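Local structure of 1-acyl-sn-glycerol-3-phosphate acyltransferase (Thermotoga maritima, 5KYM) at residues K74-I79 and G180-P185; Y120-F125 and N147-I152. The protein probably transfers an acyl chain to lysophosphatidic acid at the membrane, making phosphatidic acid, as an integral-membrane acyltransferase of the HX4D type. One frame throughout, in Å; residues are numbered along the deposited sequence.

Contact 1: residues K74-I79 and G180-P185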
loop_
_atom_site.group_PDB
_atom_site.type_symbol
_atom_site.label_atom_id
_atom_site.label_comp_id
_atom_site.label_asym_id
_atom_site.label_seq_id
_atom_site.Cartn_x
_atom_site.Cartn_y
_atom_site.Cartn_z
ATOM N N LYS A 74 10.251 12.321 6.585
ATOM C CA LYS A 74 9.792 13.557 5.961
ATOM C C LYS A 74 11.014 14.167 5.229
ATOM O O LYS A 74 12.225 13.847 5.549
ATOM C CB LYS A 74 9.139 14.453 7.027
ATOM C CG LYS A 74 7.808 13.923 7.557
ATOM C CD LYS A 74 7.663 14.120 9.099
ATOM C CE LYS A 74 6.345 13.568 9.687
ATOM N NZ LYS A 74 6.143 12.067 9.675
ATOM N N ASP A 75 10.708 14.928 4.172
ATOM C CA ASP A 75 11.743 15.497 3.293
ATOM C C ASP A 75 12.472 14.485 2.355
ATOM O O ASP A 75 13.402 14.873 1.640
ATOM C CB ASP A 75 12.766 16.303 4.150
ATOM N N ARG A 76 12.068 13.221 2.342
ATOM C CA ARG A 76 12.885 12.120 1.758
ATOM C C ARG A 76 11.970 10.996 1.271
ATOM O O ARG A 76 10.897 10.821 1.824
ATOM C CB ARG A 76 13.859 11.578 2.826
ATOM C CG ARG A 76 14.575 10.350 2.386
ATOM C CD ARG A 76 15.881 10.054 3.054
ATOM N NE ARG A 76 16.970 9.634 2.152
ATOM C CZ ARG A 76 16.892 8.964 0.994
ATOM N NH1 ARG A 76 15.742 8.590 0.440
ATOM N NH2 ARG A 76 18.041 8.654 0.355
ATOM N N ASN A 77 12.335 10.267 0.242
ATOM C CA ASN A 77 11.527 9.100 -0.106
ATOM C C ASN A 77 11.962 7.868 0.722
ATOM O O ASN A 77 12.922 7.926 1.492
ATOM C CB ASN A 77 11.560 8.830 -1.617
ATOM C CG ASN A 77 12.896 8.377 -2.089
ATOM O OD1 ASN A 77 13.896 8.690 -1.441
ATOM N ND2 ASN A 77 12.931 7.612 -3.205
ATOM N N PHE A 78 11.242 6.756 0.566
ATOM C CA PHE A 78 11.516 5.542 1.333
ATOM C C PHE A 78 10.881 4.340 0.635
ATOM O O PHE A 78 10.211 4.499 -0.389
ATOM C CB PHE A 78 11.077 5.695 2.812
ATOM C CG PHE A 78 9.734 6.308 2.983
ATOM C CD1 PHE A 78 8.586 5.540 2.835
ATOM C CD2 PHE A 78 9.594 7.662 3.274
ATOM C CE1 PHE A 78 7.303 6.139 2.969
ATOM C CE2 PHE A 78 8.331 8.229 3.437
ATOM C CZ PHE A 78 7.181 7.477 3.290
ATOM N N ILE A 79 11.146 3.131 1.138
ATOM C CA ILE A 79 10.517 1.941 0.617
ATOM C C ILE A 79 9.691 1.326 1.722
ATOM O O ILE A 79 10.251 0.820 2.669
ATOM C CB ILE A 79 11.521 0.909 0.153
ATOM C CG1 ILE A 79 12.453 1.483 -0.868
ATOM C CG2 ILE A 79 10.775 -0.279 -0.471
ATOM C CD1 ILE A 79 13.725 0.646 -0.980
ATOM N N GLY A 180 20.218 2.314 -1.627
ATOM C CA GLY A 180 20.435 2.955 -0.350
ATOM C C GLY A 180 19.320 3.799 0.240
ATOM O O GLY A 180 19.564 4.509 1.236
ATOM N N VAL A 181 18.086 3.704 -0.284
ATOM C CA VAL A 181 16.966 4.457 0.350
ATOM C C VAL A 181 16.453 3.675 1.589
ATOM O O VAL A 181 16.487 2.432 1.617
ATOM C CB VAL A 181 15.802 4.924 -0.603
ATOM C CG1 VAL A 181 16.117 4.712 -2.102
ATOM C CG2 VAL A 181 14.476 4.287 -0.237
ATOM N N PRO A 182 15.969 4.399 2.598
ATOM C CA PRO A 182 15.509 3.744 3.810
ATOM C C PRO A 182 14.221 2.957 3.652
ATOM O O PRO A 182 13.299 3.389 2.975
ATOM C CB PRO A 182 15.289 4.886 4.809
ATOM C CG PRO A 182 15.469 6.154 4.053
ATOM C CD PRO A 182 15.871 5.859 2.657
ATOM N N VAL A 183 14.219 1.777 4.269
ATOM C CA VAL A 183 13.068 0.879 4.375
ATOM C C VAL A 183 12.234 1.325 5.572
ATOM O O VAL A 183 12.784 1.656 6.633
ATOM C CB VAL A 183 13.574 -0.573 4.542
ATOM C CG1 VAL A 183 12.452 -1.523 4.893
ATOM C CG2 VAL A 183 14.238 -0.998 3.255
ATOM N N LEU A 184 10.925 1.359 5.404
ATOM C CA LEU A 184 10.017 1.765 6.507
ATOM C C LEU A 184 9.142 0.536 6.736
ATOM O O LEU A 184 8.183 0.334 6.000
ATOM C CB LEU A 184 9.179 3.016 6.162
ATOM C CG LEU A 184 8.102 3.418 7.166
ATOM C CD1 LEU A 184 8.801 3.864 8.408
ATOM C CD2 LEU A 184 7.073 4.422 6.721
ATOM N N PRO A 185 9.475 -0.295 7.742
ATOM C CA PRO A 185 8.714 -1.508 7.948
ATOM C C PRO A 185 7.325 -1.231 8.473
ATOM O O PRO A 185 7.216 -0.406 9.343
ATOM C CB PRO A 185 9.523 -2.257 8.996
ATOM C CG PRO A 185 10.873 -1.727 8.852
ATOM C CD PRO A 185 10.631 -0.260 8.622
#

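Contact 2: residues Y120-F125 and N147-I152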
loop_
_atom_site.group_PDB
_atom_site.type_symbol
_atom_site.label_atom_id
_atom_site.label_comp_id
_atom_site.label_asym_id
_atom_site.label_seq_id
_atom_site.Cartn_x
_atom_site.Cartn_y
_atom_site.Cartn_z
ATOM N N TYR A 120 -0.016 7.855 -12.152
ATOM C CA TYR A 120 0.304 9.101 -11.454
ATOM C C TYR A 120 1.252 8.846 -10.289
ATOM O O TYR A 120 2.191 9.615 -10.087
ATOM C CB TYR A 120 -0.928 9.833 -10.942
ATOM C CG TYR A 120 -0.657 11.293 -10.588
ATOM C CD1 TYR A 120 -0.114 11.629 -9.391
ATOM C CD2 TYR A 120 -0.998 12.325 -11.470
ATOM C CE1 TYR A 120 0.147 12.957 -9.053
ATOM C CE2 TYR A 120 -0.769 13.645 -11.149
ATOM C CZ TYR A 120 -0.182 13.970 -9.937
ATOM O OH TYR A 120 0.112 15.280 -9.551
ATOM N N LEU A 121 1.034 7.752 -9.553
ATOM C CA LEU A 121 1.915 7.376 -8.443
ATOM C C LEU A 121 3.262 6.822 -8.863
ATOM O O LEU A 121 4.008 6.319 -8.009
ATOM C CB LEU A 121 1.206 6.363 -7.529
ATOM C CG LEU A 121 0.013 6.960 -6.770
ATOM C CD1 LEU A 121 -0.949 5.871 -6.327
ATOM C CD2 LEU A 121 0.493 7.826 -5.584
ATOM N N ASN A 122 3.557 6.911 -10.166
ATOM C CA ASN A 122 4.751 6.351 -10.780
ATOM C C ASN A 122 4.924 4.868 -10.568
ATOM O O ASN A 122 6.036 4.397 -10.534
ATOM C CB ASN A 122 5.983 7.108 -10.294
ATOM C CG ASN A 122 6.454 8.108 -11.276
ATOM O OD1 ASN A 122 7.529 7.966 -11.857
ATOM N ND2 ASN A 122 5.654 9.130 -11.481
ATOM N N GLY A 123 3.835 4.116 -10.465
ATOM C CA GLY A 123 3.909 2.643 -10.338
ATOM C C GLY A 123 4.632 1.913 -11.467
ATOM O O GLY A 123 5.193 2.514 -12.316
ATOM N N VAL A 124 4.624 0.588 -11.432
ATOM C CA VAL A 124 5.548 -0.256 -12.232
ATOM C C VAL A 124 4.757 -1.515 -12.447
ATOM O O VAL A 124 4.460 -2.225 -11.463
ATOM C CB VAL A 124 6.839 -0.655 -11.479
ATOM C CG1 VAL A 124 7.613 -1.671 -12.256
ATOM C CG2 VAL A 124 7.708 0.565 -11.195
ATOM N N PHE A 125 4.392 -1.728 -13.721
ATOM C CA PHE A 125 3.637 -2.879 -14.106
ATOM C C PHE A 125 4.591 -4.092 -14.394
ATOM O O PHE A 125 5.778 -3.929 -14.750
ATOM C CB PHE A 125 2.758 -2.554 -15.309
ATOM C CG PHE A 125 1.668 -1.496 -15.071
ATOM C CD1 PHE A 125 0.453 -1.835 -14.495
ATOM C CD2 PHE A 125 1.815 -0.173 -15.542
ATOM C CE1 PHE A 125 -0.557 -0.871 -14.307
ATOM C CE2 PHE A 125 0.811 0.769 -15.356
ATOM C CZ PHE A 125 -0.370 0.424 -14.726
ATOM N N ASN A 147 15.606 8.832 -8.537
ATOM C CA ASN A 147 15.051 10.171 -8.778
ATOM C C ASN A 147 14.200 10.692 -7.621
ATOM O O ASN A 147 13.941 11.872 -7.559
ATOM C CB ASN A 147 14.268 10.225 -10.102
ATOM C CG ASN A 147 15.093 9.714 -11.281
ATOM O OD1 ASN A 147 16.331 9.878 -11.328
ATOM N ND2 ASN A 147 14.421 9.055 -12.221
ATOM N N GLY A 148 13.751 9.835 -6.718
ATOM C CA GLY A 148 13.046 10.292 -5.502
ATOM C C GLY A 148 11.633 9.809 -5.254
ATOM O O GLY A 148 10.945 10.368 -4.414
ATOM N N VAL A 149 11.189 8.772 -5.944
ATOM C CA VAL A 149 9.846 8.217 -5.728
ATOM C C VAL A 149 9.811 7.282 -4.504
ATOM O O VAL A 149 10.694 6.417 -4.341
ATOM C CB VAL A 149 9.376 7.390 -6.953
ATOM C CG1 VAL A 149 7.980 6.834 -6.703
ATOM C CG2 VAL A 149 9.418 8.203 -8.245
ATOM N N THR A 150 8.772 7.435 -3.667
ATOM C CA THR A 150 8.522 6.475 -2.583
ATOM C C THR A 150 7.933 5.198 -3.175
ATOM O O THR A 150 7.073 5.266 -4.011
ATOM C CB THR A 150 7.587 7.067 -1.505
ATOM O OG1 THR A 150 8.306 7.966 -0.672
ATOM C CG2 THR A 150 7.044 6.020 -0.546
ATOM N N PHE A 151 8.379 4.051 -2.716
ATOM C CA PHE A 151 7.801 2.789 -3.133
ATOM C C PHE A 151 7.123 2.072 -1.996
ATOM O O PHE A 151 7.396 2.357 -0.824
ATOM C CB PHE A 151 8.861 1.853 -3.747
ATOM C CG PHE A 151 8.863 1.893 -5.217
ATOM C CD1 PHE A 151 9.387 3.033 -5.884
ATOM C CD2 PHE A 151 8.266 0.868 -5.962
ATOM C CE1 PHE A 151 9.316 3.132 -7.261
ATOM C CE2 PHE A 151 8.227 0.964 -7.363
ATOM C CZ PHE A 151 8.742 2.098 -7.998
ATOM N N ILE A 152 6.241 1.140 -2.364
ATOM C CA ILE A 152 5.503 0.301 -1.424
ATOM C C ILE A 152 5.633 -1.065 -1.960
ATOM O O ILE A 152 5.248 -1.314 -3.091
ATOM C CB ILE A 152 4.000 0.676 -1.353
ATOM C CG1 ILE A 152 3.839 2.156 -0.977
ATOM C CG2 ILE A 152 3.242 -0.204 -0.364
ATOM C CD1 ILE A 152 2.434 2.689 -1.070
#

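Contact 1: residues K74-I79 and G180-P185
I79 and V183 pair as neighbours in a parallel beta bridge. Here strands 79-82 and 183-189, parallel neighbours in the mixed sheet of the acyltransferase domain, begin to pair. I79 N donates to P182 O at 2.8 Å, nearly straight at 160°. L184 N then donates to I79 O at 2.9 Å and comes in above the carbonyl plane. The CA of V183 also points its hydrogen at that oxygen, so I79 O is met by two donors of one strand.

The close packing is between I79 and V181. I79 CG1 meets V181 CG2 at 3.5 Å, the two side chains crossing at about a right angle. CG1 of I79 sits anti to the carbonyl carbon (chi1 -56°), and CD1 carries on along the same methyl. Helices 137-147 and 174-177 cover I79. F78 and L184 run alongside each other in a lighter apolar touch, with F78 CE1 4.1 Å from L184 CD2.

The outer end is looser. The exposed R76 reaches back with CG anti to its N (chi1 172°) and a bend at chi3. P182 CD lies over one face of the R76 guanidinium, offset toward its rim, 3.5 Å from R76 NH1. R76 NH1 also bonds to N77 O at 3.1 Å, from above the carbonyl plane.

An alanine at P182 lacks the CG and CD methylenes beside the R76 guanidinium, which would probably be left freer to turn.

The chemistry is therefore split: backbone bonds and apolar side chains fasten the buried strand start, and the only charged side chain that touches across the contact, R76, stays at the solvent side.

Contact 2: residues Y120-F125 and N147-I152
The F151 ring receives V124 at its edge. V124 CG2 lies near the ring plane, 3.7 Å from F151 CZ, and 3.9 Å from F151 CE2. V149 O, from the same segment as the ring, is also at the edge, in plane. Neither segment puts an atom squarely over a ring face. N122 O approaches obliquely and more distantly, 4.4 Å from F151 CZ.

The V124 and F151 side chains cross at about a right angle. CG2 of V124 is the branch anti to the carbonyl carbon, and it is the methyl that touches the ring. K144 of helix 137-147 and I103 pack against both side chains.

The second patch is thinner. Both methyls of V149 stand 4.1 Å from N122 CB, and V149 CG2 is also 4.1 Å from N122 OD1. The side chains meet at a slant. L121 O lies beyond, 4.2 Å from V149 CG1.

No hydrogen bond joins the two segments. The polar backbone finds partners nearby instead: K144 NZ bonds to both N122 O and G123 O.

Each segment leaves a helix through a Schellman motif and then enters a strand. N122, with positive phi, ends helix 114-120, and G148 ends helix 137-147. The contact thus packs two helix-to-strand turns of the alpha/beta acyltransferase domain side by side, where the two-stranded sheet of 103-104 and 124-125 meets the edge strand 151-153.

Contacts 1 and 2 are both mainly buried and meet at the same sheet, their centres about 12 Å apart. Contact 1 joins two neighbouring strands of it, 79-82 and 183-189. Contact 2 starts from its edge strand, 151-153, and reaches the separate pair 103-104 and 124-125. Their chemistry follows: contact 1 adds two backbone hydrogen bonds to its apolar packing, whereas contact 2 is packing without hydrogen bonds and buries less surface. Only contact 1 includes an exposed charged residue. The two are tied directly, since N77 ND2 bonds to V149 O and F78 O to F151 N. Helix 137-147 borders both, through L145 in contact 1 and K144 in contact 2.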